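Local structure of oxidase/hydroxylase (Streptomyces hygroscopicus subsp. hygroscopicus, 4XCB) at residues V26-E31 with L68-L74; K140-S146 with D219-F225. The protein probably acts as a 2-oxoglutarate-dependent dioxygenase of the PhyH family, binding a metal ion, 2-oxoglutarate and the aminoglycoside hygromycin B in one pocket. One frame throughout, in Å; residues are numbered along the deposited sequence.

Contact 1: V26-E31 with L68-L74; sequences VFGSGE and LALDDRL
Glu-31 OE1 is gripped by two donors, one from each segment. Arg-73 NH1 reaches Glu-31 OE1 at 2.8 Å on the syn lone pair. The backbone N of Gly-28, the N-cap of the helix that holds Glu-31, meets it on the anti side, tilted out of the carboxylate plane. The other oxygen, Glu-31 OE2, takes a shorter bond of 2.6 Å from Arg-73 NH2, so the guanidinium grips the carboxylate end-on with two nitrogens. The two planes are nearly coplanar, 10° apart. Asp-71 takes the side of the same guanidinium: Arg-73 NE binds Asp-71 OD1 at 3.1 Å and Arg-73 NH2 binds Asp-71 OD2 at 3.0 Å. Asp-71 is also the N-cap of helix 72-82, its OD1 accepting from Arg-73 N. Glu-31, Asp-71 and Arg-73 thus form a salt-bridge network, and the arginine charge probably offsets the repulsion between the two acids. The Arg-73 chain bends at chi3 (-66°), which turns the guanidinium back toward Asp-71. Phe-27 CE1 lies over the centre of one guanidinium face, with the planes 56° apart. Val-26 CG1 packs on Arg-73 CB at 3.6 Å, and Val-26 O accepts a weak bond from Arg-73 NH1. The far end of the ring meets leucines: Phe-27 CZ lies 3.5 Å from Leu-68 CD1, and Leu-74 CD2 sits at the ring edge. The contact joins the start of helix 29-40 to the turn between helices 63-69 and 72-82. On the sheet side, Phe-27 and Leu-74 pack on strands 139-144 and 200-204, and Leu-68 and Leu-74 on strand 220-229.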
loop_
_atom_site.group_PDB
_atom_site.type_symbol
_atom_site.label_atom_id
_atom_site.label_comp_id
_atom_site.label_asym_id
_atom_site.label_seq_id
_atom_site.Cartn_x
_atom_site.Cartn_y
_atom_site.Cartn_z
ATOM N N VAL A 26 -9.030 -29.252 15.205
ATOM C CA VAL A 26 -7.985 -28.828 16.127
ATOM C C VAL A 26 -8.197 -29.422 17.516
ATOM O O VAL A 26 -7.247 -29.801 18.215
ATOM C CB VAL A 26 -7.936 -27.298 16.219
ATOM C CG1 VAL A 26 -6.872 -26.840 17.195
ATOM C CG2 VAL A 26 -7.652 -26.711 14.849
ATOM N N PHE A 27 -9.455 -29.521 17.908
ATOM C CA PHE A 27 -9.767 -30.051 19.223
ATOM C C PHE A 27 -10.557 -31.333 19.094
ATOM O O PHE A 27 -11.479 -31.421 18.286
ATOM C CB PHE A 27 -10.528 -29.012 20.038
ATOM C CG PHE A 27 -9.762 -27.746 20.231
ATOM C CD1 PHE A 27 -8.794 -27.643 21.225
ATOM C CD2 PHE A 27 -9.987 -26.655 19.414
ATOM C CE1 PHE A 27 -8.082 -26.483 21.395
ATOM C CE2 PHE A 27 -9.274 -25.492 19.579
ATOM C CZ PHE A 27 -8.318 -25.401 20.575
ATOM N N GLY A 28 -10.183 -32.329 19.889
ATOM C CA GLY A 28 -10.813 -33.633 19.794
ATOM C C GLY A 28 -12.186 -33.642 20.415
ATOM O O GLY A 28 -12.538 -32.714 21.143
ATOM N N SER A 29 -12.949 -34.700 20.142
ATOM C CA SER A 29 -14.312 -34.832 20.654
ATOM C C SER A 29 -14.355 -34.748 22.182
ATOM O O SER A 29 -15.255 -34.137 22.750
ATOM C CB SER A 29 -14.944 -36.144 20.158
ATOM O OG SER A 29 -14.011 -37.210 20.188
ATOM N N GLY A 30 -13.369 -35.330 22.849
ATOM C CA GLY A 30 -13.314 -35.273 24.300
ATOM C C GLY A 30 -13.085 -33.864 24.822
ATOM O O GLY A 30 -13.666 -33.447 25.830
ATOM N N GLU A 31 -12.222 -33.121 24.141
ATOM C CA GLU A 31 -11.945 -31.752 24.554
ATOM C C GLU A 31 -13.161 -30.876 24.334
ATOM O O GLU A 31 -13.514 -30.053 25.177
ATOM C CB GLU A 31 -10.762 -31.179 23.791
ATOM C CG GLU A 31 -9.454 -31.864 24.049
ATOM C CD GLU A 31 -8.329 -31.166 23.336
ATOM O OE1 GLU A 31 -8.074 -31.502 22.163
ATOM O OE2 GLU A 31 -7.723 -30.259 23.939
ATOM N N LEU A 68 -7.503 -22.415 27.452
ATOM C CA LEU A 68 -7.823 -22.477 26.026
ATOM C C LEU A 68 -7.292 -21.229 25.321
ATOM O O LEU A 68 -6.703 -21.329 24.246
ATOM C CB LEU A 68 -9.331 -22.632 25.802
ATOM C CG LEU A 68 -9.773 -22.687 24.348
ATOM C CD1 LEU A 68 -8.963 -23.745 23.622
ATOM C CD2 LEU A 68 -11.252 -23.002 24.262
ATOM N N ALA A 69 -7.493 -20.064 25.931
ATOM C CA ALA A 69 -7.021 -18.799 25.354
ATOM C C ALA A 69 -5.513 -18.762 25.109
ATOM O O ALA A 69 -5.041 -18.047 24.224
ATOM C CB ALA A 69 -7.425 -17.634 26.252
ATOM N N LEU A 70 -4.754 -19.524 25.892
ATOM C CA LEU A 70 -3.303 -19.559 25.742
ATOM C C LEU A 70 -2.811 -20.853 25.083
ATOM O O LEU A 70 -1.610 -21.086 25.022
ATOM C CB LEU A 70 -2.617 -19.380 27.099
ATOM C CG LEU A 70 -3.004 -18.130 27.887
ATOM C CD1 LEU A 70 -2.146 -18.017 29.134
ATOM C CD2 LEU A 70 -2.866 -16.877 27.042
ATOM N N ASP A 71 -3.731 -21.689 24.609
ATOM C CA ASP A 71 -3.357 -22.954 23.976
ATOM C C ASP A 71 -2.525 -22.670 22.723
ATOM O O ASP A 71 -2.913 -21.845 21.899
ATOM C CB ASP A 71 -4.618 -23.766 23.633
ATOM C CG ASP A 71 -4.334 -25.241 23.363
ATOM O OD1 ASP A 71 -3.593 -25.573 22.416
ATOM O OD2 ASP A 71 -4.892 -26.084 24.093
ATOM N N ASP A 72 -1.385 -23.334 22.557
ATOM C CA ASP A 72 -0.572 -23.071 21.360
ATOM C C ASP A 72 -1.257 -23.491 20.050
ATOM O O ASP A 72 -0.812 -23.101 18.973
ATOM C CB ASP A 72 0.799 -23.746 21.461
ATOM C CG ASP A 72 0.704 -25.229 21.712
ATOM O OD1 ASP A 72 -0.418 -25.723 21.955
ATOM O OD2 ASP A 72 1.760 -25.901 21.682
ATOM N N ARG A 73 -2.328 -24.274 20.128
ATOM C CA ARG A 73 -3.059 -24.632 18.916
ATOM C C ARG A 73 -3.794 -23.408 18.395
ATOM O O ARG A 73 -4.128 -23.340 17.217
ATOM C CB ARG A 73 -4.028 -25.786 19.178
ATOM C CG ARG A 73 -3.347 -27.143 19.193
ATOM C CD ARG A 73 -4.288 -28.240 19.655
ATOM N NE ARG A 73 -4.688 -28.083 21.052
ATOM C CZ ARG A 73 -5.518 -28.907 21.680
ATOM N NH1 ARG A 73 -6.036 -29.939 21.032
ATOM N NH2 ARG A 73 -5.822 -28.709 22.961
ATOM N N LEU A 74 -4.069 -22.456 19.286
ATOM C CA LEU A 74 -4.605 -21.163 18.870
ATOM C C LEU A 74 -3.500 -20.147 18.665
ATOM O O LEU A 74 -3.503 -19.409 17.684
ATOM C CB LEU A 74 -5.588 -20.621 19.906
ATOM C CG LEU A 74 -6.811 -21.475 20.241
ATOM C CD1 LEU A 74 -7.818 -20.653 21.032
ATOM C CD2 LEU A 74 -7.449 -22.004 18.969
#

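Contact 2: K140-S146 with D219-F225; sequences KALVYLS and DRLLTAF. With AKG (2-oxoglutaric acid), chain F; HY0 (hygromycin b variant), chain G.
Strands 140-144 and 220-225 run antiparallel, 158° between their directions, with Ala-141/Phe-225 and Val-143/Thr-223 as hydrogen-bonded pairs. Val-143 N meets Thr-223 O at 2.8 Å, nearly along the C=O axis. Past the strand, Leu-145 N binds Leu-221 O, and Ser-146 OG accepts from Leu-221 N at 3.1 Å. The side chains of Leu-142, Tyr-144, Leu-222 and Ala-224 share the sheet face that carries 2-oxoglutarate. Tyr-144 and Leu-222 lie side by side, with Tyr-144 CE2 3.6 Å from Leu-222 CD1. Tyr-144 OH binds the cosubstrate oxygen O3 at 2.6 Å, with O3 in the plane of the ring. Arg-220 is extended from CG to NE and reaches the same carboxylate end-on: its NH2 meets O3 at 2.8 Å and its NH1 meets O4 at 2.9 Å. A phenylalanine in place of Tyr-144 would keep the ring against Leu-222 but would probably leave O3 without its hydroxyl partner and the carboxylate less firmly held. Leu-142 CD2 presses on Ala-224 CB at 3.5 Å, a tight fit. At the other end of the pocket, the extended chain of Lys-140 brings NZ to O32 of the hygromycin B variant at 2.9 Å; NZ is also bonded to Tyr-92. On the opposite face Val-143 and Thr-223 lie side by side, and Thr-223 OG1 is buried without a polar partner. The pair forms the middle of the major sheet of the double-stranded beta helix, with strand 200-204 beside 139-144, strand 86-96 beside 220-229, and helices 29-40 and 63-69 packed on the Val-143 face.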
loop_
_atom_site.group_PDB
_atom_site.type_symbol
_atom_site.label_atom_id
_atom_site.label_comp_id
_atom_site.label_asym_id
_atom_site.label_seq_id
_atom_site.Cartn_x
_atom_site.Cartn_y
_atom_site.Cartn_z
ATOM N N LYS A 140 -9.310 -13.117 15.357
ATOM C CA LYS A 140 -10.063 -13.963 16.251
ATOM C C LYS A 140 -9.842 -15.413 15.933
ATOM O O LYS A 140 -9.748 -15.795 14.765
ATOM C CB LYS A 140 -11.553 -13.662 16.169
ATOM C CG LYS A 140 -11.985 -12.455 16.921
ATOM C CD LYS A 140 -13.495 -12.419 16.983
ATOM C CE LYS A 140 -13.962 -11.114 17.573
ATOM N NZ LYS A 140 -15.415 -10.898 17.290
ATOM N N ALA A 141 -9.778 -16.228 16.974
ATOM C CA ALA A 141 -9.897 -17.664 16.809
ATOM C C ALA A 141 -11.277 -18.066 17.285
ATOM O O ALA A 141 -11.601 -17.943 18.464
ATOM C CB ALA A 141 -8.814 -18.402 17.587
ATOM N N LEU A 142 -12.105 -18.520 16.356
ATOM C CA LEU A 142 -13.410 -19.053 16.691
ATOM C C LEU A 142 -13.305 -20.564 16.829
ATOM O O LEU A 142 -12.989 -21.266 15.867
ATOM C CB LEU A 142 -14.449 -18.698 15.617
ATOM C CG LEU A 142 -14.580 -17.246 15.166
ATOM C CD1 LEU A 142 -15.574 -17.134 14.034
ATOM C CD2 LEU A 142 -15.037 -16.376 16.292
ATOM N N VAL A 143 -13.564 -21.052 18.035
ATOM C CA VAL A 143 -13.592 -22.475 18.306
ATOM C C VAL A 143 -15.044 -22.954 18.313
ATOM O O VAL A 143 -15.812 -22.688 19.250
ATOM C CB VAL A 143 -12.923 -22.807 19.660
ATOM C CG1 VAL A 143 -12.918 -24.326 19.863
ATOM C CG2 VAL A 143 -11.513 -22.210 19.732
ATOM N N TYR A 144 -15.433 -23.661 17.261
ATOM C CA TYR A 144 -16.812 -24.115 17.175
ATOM C C TYR A 144 -17.019 -25.370 17.997
ATOM O O TYR A 144 -16.184 -26.278 17.992
ATOM C CB TYR A 144 -17.211 -24.352 15.719
ATOM C CG TYR A 144 -17.393 -23.072 14.945
ATOM C CD1 TYR A 144 -16.341 -22.531 14.210
ATOM C CD2 TYR A 144 -18.604 -22.382 14.981
ATOM C CE1 TYR A 144 -16.500 -21.346 13.507
ATOM C CE2 TYR A 144 -18.768 -21.187 14.281
ATOM C CZ TYR A 144 -17.715 -20.680 13.549
ATOM O OH TYR A 144 -17.879 -19.500 12.846
ATOM N N LEU A 145 -18.133 -25.409 18.713
ATOM C CA LEU A 145 -18.425 -26.513 19.612
ATOM C C LEU A 145 -19.710 -27.197 19.191
ATOM O O LEU A 145 -20.306 -27.939 19.970
ATOM C CB LEU A 145 -18.544 -26.022 21.058
ATOM C CG LEU A 145 -17.317 -25.345 21.671
ATOM C CD1 LEU A 145 -17.594 -24.907 23.112
ATOM C CD2 LEU A 145 -16.108 -26.259 21.591
ATOM N N SER A 146 -20.147 -26.925 17.962
ATOM C CA SER A 146 -21.250 -27.670 17.361
ATOM C C SER A 146 -21.053 -27.712 15.852
ATOM O O SER A 146 -20.266 -26.944 15.305
ATOM C CB SER A 146 -22.602 -27.053 17.721
ATOM O OG SER A 146 -22.741 -25.731 17.229
ATOM N N ASP A 219 -28.731 -26.347 20.015
ATOM C CA ASP A 219 -27.956 -25.129 20.258
ATOM C C ASP A 219 -26.782 -24.972 19.309
ATOM O O ASP A 219 -26.049 -25.924 19.042
ATOM C CB ASP A 219 -27.416 -25.098 21.687
ATOM C CG ASP A 219 -28.492 -24.836 22.714
ATOM O OD1 ASP A 219 -28.145 -24.704 23.909
ATOM O OD2 ASP A 219 -29.676 -24.760 22.325
ATOM N N ARG A 220 -26.592 -23.750 18.828
ATOM C CA ARG A 220 -25.405 -23.411 18.057
ATOM C C ARG A 220 -24.429 -22.790 19.040
ATOM O O ARG A 220 -24.789 -21.864 19.764
ATOM C CB ARG A 220 -25.749 -22.453 16.917
ATOM C CG ARG A 220 -24.597 -22.058 16.014
ATOM C CD ARG A 220 -25.008 -20.830 15.191
ATOM N NE ARG A 220 -24.114 -20.561 14.067
ATOM C CZ ARG A 220 -22.995 -19.853 14.162
ATOM N NH1 ARG A 220 -22.620 -19.374 15.345
ATOM N NH2 ARG A 220 -22.248 -19.646 13.080
ATOM N N LEU A 221 -23.202 -23.302 19.076
ATOM C CA LEU A 221 -22.297 -22.974 20.179
ATOM C C LEU A 221 -20.852 -22.759 19.731
ATOM O O LEU A 221 -20.302 -23.541 18.964
ATOM C CB LEU A 221 -22.341 -24.087 21.230
ATOM C CG LEU A 221 -21.763 -23.727 22.602
ATOM C CD1 LEU A 221 -22.548 -22.591 23.239
ATOM C CD2 LEU A 221 -21.770 -24.952 23.504
ATOM N N LEU A 222 -20.229 -21.700 20.229
ATOM C CA LEU A 222 -18.821 -21.492 19.945
ATOM C C LEU A 222 -18.206 -20.574 20.972
ATOM O O LEU A 222 -18.912 -19.910 21.724
ATOM C CB LEU A 222 -18.611 -20.908 18.548
ATOM C CG LEU A 222 -18.831 -19.403 18.405
ATOM C CD1 LEU A 222 -18.335 -18.923 17.063
ATOM C CD2 LEU A 222 -20.286 -19.040 18.583
ATOM N N THR A 223 -16.879 -20.565 20.999
ATOM C CA THR A 223 -16.133 -19.629 21.829
ATOM C C THR A 223 -15.150 -18.863 20.957
ATOM O O THR A 223 -14.541 -19.430 20.055
ATOM C CB THR A 223 -15.385 -20.356 22.957
ATOM O OG1 THR A 223 -14.506 -21.330 22.381
ATOM C CG2 THR A 223 -16.383 -21.064 23.877
ATOM N N ALA A 224 -15.023 -17.568 21.204
ATOM C CA ALA A 224 -14.207 -16.700 20.363
ATOM C C ALA A 224 -13.126 -16.039 21.192
ATOM O O ALA A 224 -13.400 -15.516 22.279
ATOM C CB ALA A 224 -15.059 -15.640 19.704
ATOM N N PHE A 225 -11.906 -16.034 20.667
ATOM C CA PHE A 225 -10.804 -15.380 21.370
ATOM C C PHE A 225 -10.153 -14.378 20.447
ATOM O O PHE A 225 -9.817 -14.715 19.310
ATOM C CB PHE A 225 -9.798 -16.419 21.869
ATOM C CG PHE A 225 -10.394 -17.410 22.827
ATOM C CD1 PHE A 225 -10.481 -17.114 24.175
ATOM C CD2 PHE A 225 -10.871 -18.625 22.382
ATOM C CE1 PHE A 225 -11.040 -18.020 25.066
ATOM C CE2 PHE A 225 -11.443 -19.540 23.263
ATOM C CZ PHE A 225 -11.523 -19.231 24.613
HETATM C C1 AKG F . -18.560 -12.577 16.082
HETATM O O1 AKG F . -18.125 -11.402 15.869
HETATM O O2 AKG F . -18.793 -12.977 17.262
HETATM C C2 AKG F . -18.796 -13.505 14.921
HETATM O O5 AKG F . -18.448 -13.122 13.819
HETATM C C3 AKG F . -19.483 -14.842 15.143
HETATM C C4 AKG F . -19.206 -15.855 14.057
HETATM C C5 AKG F . -20.143 -17.043 14.209
HETATM O O3 AKG F . -19.986 -18.065 13.485
HETATM O O4 AKG F . -21.071 -16.997 15.062
HETATM C C1 HY0 G . -21.338 -2.128 17.152
HETATM C C2 HY0 G . -22.349 -1.012 17.016
HETATM C C3 HY0 G . -23.119 -0.857 18.319
HETATM C C4 HY0 G . -23.828 -2.164 18.675
HETATM C C5 HY0 G . -22.849 -3.340 18.709
HETATM C C6 HY0 G . -22.021 -3.438 17.466
HETATM N N7 HY0 G . -21.655 0.184 16.726
HETATM O O8 HY0 G . -20.676 -2.259 15.915
HETATM N N9 HY0 G . -24.436 -2.018 19.954
HETATM C C10 HY0 G . -25.693 -1.294 19.792
HETATM O O11 HY0 G . -23.600 -4.529 18.832
HETATM C C12 HY0 G . -19.621 -6.199 16.751
HETATM C C13 HY0 G . -20.878 -5.381 16.627
HETATM O O14 HY0 G . -22.055 -6.150 16.593
HETATM C C15 HY0 G . -22.032 -7.035 15.508
HETATM C C16 HY0 G . -21.074 -8.130 15.859
HETATM C C17 HY0 G . -19.645 -7.467 16.013
HETATM O O18 HY0 G . -20.998 -4.448 17.698
HETATM C C19 HY0 G . -23.437 -7.597 15.303
HETATM O O20 HY0 G . -24.265 -6.554 14.783
HETATM O O21 HY0 G . -21.437 -8.736 17.044
HETATM O O22 HY0 G . -18.829 -8.357 16.652
HETATM C C23 HY0 G . -18.279 -7.658 17.785
HETATM C C24 HY0 G . -18.098 -8.621 18.910
HETATM C C25 HY0 G . -17.224 -8.008 19.993
HETATM C C26 HY0 G . -15.923 -7.486 19.417
HETATM C C27 HY0 G . -16.247 -6.498 18.349
HETATM O O28 HY0 G . -17.034 -7.145 17.374
HETATM O O29 HY0 G . -19.219 -6.554 18.134
HETATM O O30 HY0 G . -19.350 -8.951 19.521
HETATM O O31 HY0 G . -17.008 -8.975 20.995
HETATM O O32 HY0 G . -15.122 -8.541 18.877
HETATM C C33 HY0 G . -14.964 -5.983 17.672
HETATM C C34 HY0 G . -15.242 -4.665 16.998
HETATM O O35 HY0 G . -15.348 -3.613 17.935
HETATM N N36 HY0 G . -14.580 -6.908 16.672
#

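From the N terminus, the chain makes contact 1 first. It closes a loop of 36 residues between Glu-31 and Leu-68, about half of them helical. Contact 2 opens later and brings strand 220-229 back beside strand 139-144 after 72 residues. The two closures follow one another in series and neither nests nor crosses. In space they touch, with centres about 11 Å apart. Ala-69 CB packs on Phe-225 CD1 at 3.7 Å, next to the leucines of contact 1. Contact 1 ties the start of helix 29-40 to helices 63-69 and 72-82 over one sheet face, while contact 2 builds the sheet whose other face holds 2-oxoglutarate.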